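Local coordinates for protein beta subunit of photoactivated adenylyl cyclase (Beggiatoa sp. PS, PDB 5M2A) that probably makes cyclic AMP from ATP under blue-light control, pairing a flavin-binding BLUF photoreceptor domain with an adenylyl cyclase catalytic domain, at residues L46-F51 / L116-Q121. Sequence-based numbering, arbitrary orientation.
Sequences LQGLFF and LQTITQ. With FMN (flavin mononucleotide), chain F.
The ring of F51 meets the helix 110-129 in two ways: T120 OG1 lies at its edge, in the ring plane and 3.4 Å from CE2, while L116 CD2 sits over one face, offset toward the rim. This hairpin of the BLUF sheet, strands 40-46 and 49-55 joined by a type I' turn from L46 to L49, packs on that helix, with strand segment 49-51 running at 101° to helix segment 116-121. It is a clear example of how a sheet can address two partners from opposite sides. F50, the neighbour of F51, has no contact with 116-121 and presents a ring face to the flavin, whose methyl C7M stands 3.5 Å above the plane.

Apart from the T120 hydroxyl at the ring edge, the contact around F51 is made of carbon atoms. L49 CD1 reaches T120 CG2 at 3.5 Å, the two side chains lying alongside each other and pointing opposite ways. Near the turn, L46 has its CG anti to the backbone N (chi1 -176°), which carries CD2 to within 3.7 Å of Q117 CB. Q47 lays its CG against the end of Q117. L115 of the second subunit packs on F51, and I119 of that subunit on L116 and T120, so the seam continues into the dimer.

No hydrogen bond joins the segments; the T120 hydroxyl is instead held within its helix, OG1 donating to L116 O at 2.6 Å from the opposite face of that carbonyl plane to T120 N.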
loop_
_atom_site.group_PDB
_atom_site.type_symbol
_atom_site.label_atom_id
_atom_site.label_comp_id
_atom_site.label_asym_id
_atom_site.label_seq_id
_atom_site.Cartn_x
_atom_site.Cartn_y
_atom_site.Cartn_z
ATOM N N LEU A 46 -24.928 -5.419 10.627
ATOM C CA LEU A 46 -24.751 -6.738 10.031
ATOM C C LEU A 46 -23.410 -7.276 10.496
ATOM O O LEU A 46 -22.374 -6.688 10.171
ATOM C CB LEU A 46 -24.800 -6.657 8.498
ATOM C CG LEU A 46 -24.724 -7.983 7.735
ATOM C CD1 LEU A 46 -25.912 -8.874 8.081
ATOM C CD2 LEU A 46 -24.659 -7.730 6.245
ATOM N N GLN A 47 -23.431 -8.365 11.262
ATOM C CA GLN A 47 -22.219 -9.088 11.653
ATOM C C GLN A 47 -21.173 -8.140 12.242
ATOM O O GLN A 47 -20.055 -8.003 11.737
ATOM C CB GLN A 47 -21.646 -9.857 10.460
ATOM C CG GLN A 47 -22.653 -10.750 9.763
ATOM C CD GLN A 47 -23.084 -11.907 10.626
ATOM O OE1 GLN A 47 -22.251 -12.675 11.108
ATOM N NE2 GLN A 47 -24.392 -12.036 10.840
ATOM N N GLY A 48 -21.564 -7.470 13.321
ATOM C CA GLY A 48 -20.640 -6.625 14.045
ATOM C C GLY A 48 -20.237 -5.352 13.342
ATOM O O GLY A 48 -19.259 -4.719 13.747
ATOM N N LEU A 49 -20.957 -4.952 12.296
ATOM C CA LEU A 49 -20.669 -3.716 11.586
ATOM C C LEU A 49 -21.906 -2.829 11.574
ATOM O O LEU A 49 -23.029 -3.322 11.462
ATOM C CB LEU A 49 -20.203 -3.999 10.154
ATOM C CG LEU A 49 -18.859 -4.732 10.063
ATOM C CD1 LEU A 49 -18.455 -4.968 8.621
ATOM C CD2 LEU A 49 -17.779 -3.966 10.808
ATOM N N PHE A 50 -21.689 -1.524 11.717
ATOM C CA PHE A 50 -22.726 -0.515 11.543
ATOM C C PHE A 50 -22.553 0.146 10.180
ATOM O O PHE A 50 -21.429 0.369 9.725
ATOM C CB PHE A 50 -22.649 0.562 12.629
ATOM C CG PHE A 50 -23.279 0.182 13.940
ATOM C CD1 PHE A 50 -24.520 -0.423 13.989
ATOM C CD2 PHE A 50 -22.630 0.463 15.138
ATOM C CE1 PHE A 50 -25.101 -0.754 15.202
ATOM C CE2 PHE A 50 -23.207 0.135 16.354
ATOM C CZ PHE A 50 -24.444 -0.475 16.384
ATOM N N PHE A 51 -23.675 0.457 9.536
ATOM C CA PHE A 51 -23.710 1.280 8.334
ATOM C C PHE A 51 -24.693 2.397 8.624
ATOM O O PHE A 51 -25.813 2.118 9.050
ATOM C CB PHE A 51 -24.191 0.498 7.094
ATOM C CG PHE A 51 -23.482 -0.811 6.865
ATOM C CD1 PHE A 51 -23.669 -1.881 7.725
ATOM C CD2 PHE A 51 -22.668 -0.988 5.762
ATOM C CE1 PHE A 51 -23.023 -3.092 7.507
ATOM C CE2 PHE A 51 -22.028 -2.203 5.552
ATOM C CZ PHE A 51 -22.213 -3.249 6.423
ATOM N N LEU A 116 -23.151 -7.674 0.557
ATOM C CA LEU A 116 -22.803 -6.543 1.414
ATOM C C LEU A 116 -21.840 -6.954 2.524
ATOM O O LEU A 116 -20.884 -6.228 2.830
ATOM C CB LEU A 116 -24.070 -5.918 2.005
ATOM C CG LEU A 116 -23.908 -4.708 2.931
ATOM C CD1 LEU A 116 -23.375 -3.506 2.165
ATOM C CD2 LEU A 116 -25.234 -4.367 3.626
ATOM N N GLN A 117 -22.062 -8.115 3.137
ATOM C CA GLN A 117 -21.163 -8.542 4.206
ATOM C C GLN A 117 -19.788 -8.896 3.655
ATOM O O GLN A 117 -18.759 -8.524 4.234
ATOM C CB GLN A 117 -21.764 -9.730 4.955
ATOM C CG GLN A 117 -20.895 -10.242 6.092
ATOM C CD GLN A 117 -21.409 -11.542 6.674
ATOM O OE1 GLN A 117 -22.482 -12.017 6.307
ATOM N NE2 GLN A 117 -20.642 -12.126 7.585
ATOM N N THR A 118 -19.751 -9.615 2.532
ATOM C CA THR A 118 -18.478 -10.003 1.934
ATOM C C THR A 118 -17.672 -8.788 1.495
ATOM O O THR A 118 -16.474 -8.687 1.790
ATOM C CB THR A 118 -18.727 -10.939 0.752
ATOM O OG1 THR A 118 -19.283 -12.168 1.232
ATOM C CG2 THR A 118 -17.429 -11.232 0.006
ATOM N N ILE A 119 -18.314 -7.844 0.802
ATOM C CA ILE A 119 -17.574 -6.704 0.261
ATOM C C ILE A 119 -17.130 -5.768 1.378
ATOM O O ILE A 119 -16.030 -5.201 1.332
ATOM C CB ILE A 119 -18.412 -5.968 -0.803
ATOM C CG1 ILE A 119 -17.566 -4.922 -1.535
ATOM C CG2 ILE A 119 -19.624 -5.299 -0.189
ATOM C CD1 ILE A 119 -16.570 -5.513 -2.489
ATOM N N THR A 120 -17.965 -5.598 2.405
ATOM C CA THR A 120 -17.593 -4.711 3.501
ATOM C C THR A 120 -16.441 -5.290 4.304
ATOM O O THR A 120 -15.502 -4.570 4.657
ATOM C CB THR A 120 -18.799 -4.437 4.400
ATOM O OG1 THR A 120 -19.876 -3.931 3.609
ATOM C CG2 THR A 120 -18.443 -3.396 5.449
ATOM N N GLN A 121 -16.487 -6.587 4.593
ATOM C CA GLN A 121 -15.398 -7.217 5.322
ATOM C C GLN A 121 -14.102 -7.164 4.524
ATOM O O GLN A 121 -13.022 -6.930 5.086
ATOM C CB GLN A 121 -15.782 -8.654 5.668
ATOM C CG GLN A 121 -16.806 -8.716 6.789
ATOM C CD GLN A 121 -17.332 -10.116 7.052
ATOM O OE1 GLN A 121 -17.141 -11.032 6.249
ATOM N NE2 GLN A 121 -18.005 -10.285 8.182
HETATM N N1 FMN F . -27.547 10.158 17.816
HETATM C C2 FMN F . -28.401 10.984 17.111
HETATM O O2 FMN F . -28.888 11.970 17.652
HETATM N N3 FMN F . -28.702 10.717 15.790
HETATM C C4 FMN F . -28.150 9.614 15.172
HETATM O O4 FMN F . -28.417 9.367 13.997
HETATM C C4A FMN F . -27.296 8.781 15.875
HETATM N N5 FMN F . -26.759 7.686 15.243
HETATM C C5A FMN F . -25.911 6.855 15.927
HETATM C C6 FMN F . -25.376 5.756 15.276
HETATM C C7 FMN F . -24.517 4.904 15.953
HETATM C C7M FMN F . -23.953 3.720 15.227
HETATM C C8 FMN F . -24.196 5.156 17.285
HETATM C C8M FMN F . -23.269 4.244 18.028
HETATM C C9 FMN F . -24.734 6.262 17.938
HETATM C C9A FMN F . -25.592 7.116 17.257
HETATM N N10 FMN F . -26.127 8.216 17.896
HETATM C C10 FMN F . -26.987 9.052 17.206
HETATM C "C1'" FMN F . -25.785 8.462 19.342
HETATM C "C2'" FMN F . -24.953 9.713 19.588
HETATM O "O2'" FMN F . -23.586 9.388 19.489
HETATM C "C3'" FMN F . -25.251 10.228 20.990
HETATM O "O3'" FMN F . -25.177 9.148 21.899
HETATM C "C4'" FMN F . -26.648 10.838 21.046
HETATM O "O4'" FMN F . -26.738 11.893 20.116
HETATM C "C5'" FMN F . -26.968 11.373 22.437
HETATM O "O5'" FMN F . -26.024 12.367 22.768
HETATM P P FMN F . -26.233 13.300 24.060
HETATM O O1P FMN F . -27.219 14.385 23.699
HETATM O O2P FMN F . -26.780 12.466 25.198
HETATM O O3P FMN F . -24.905 13.908 24.452
#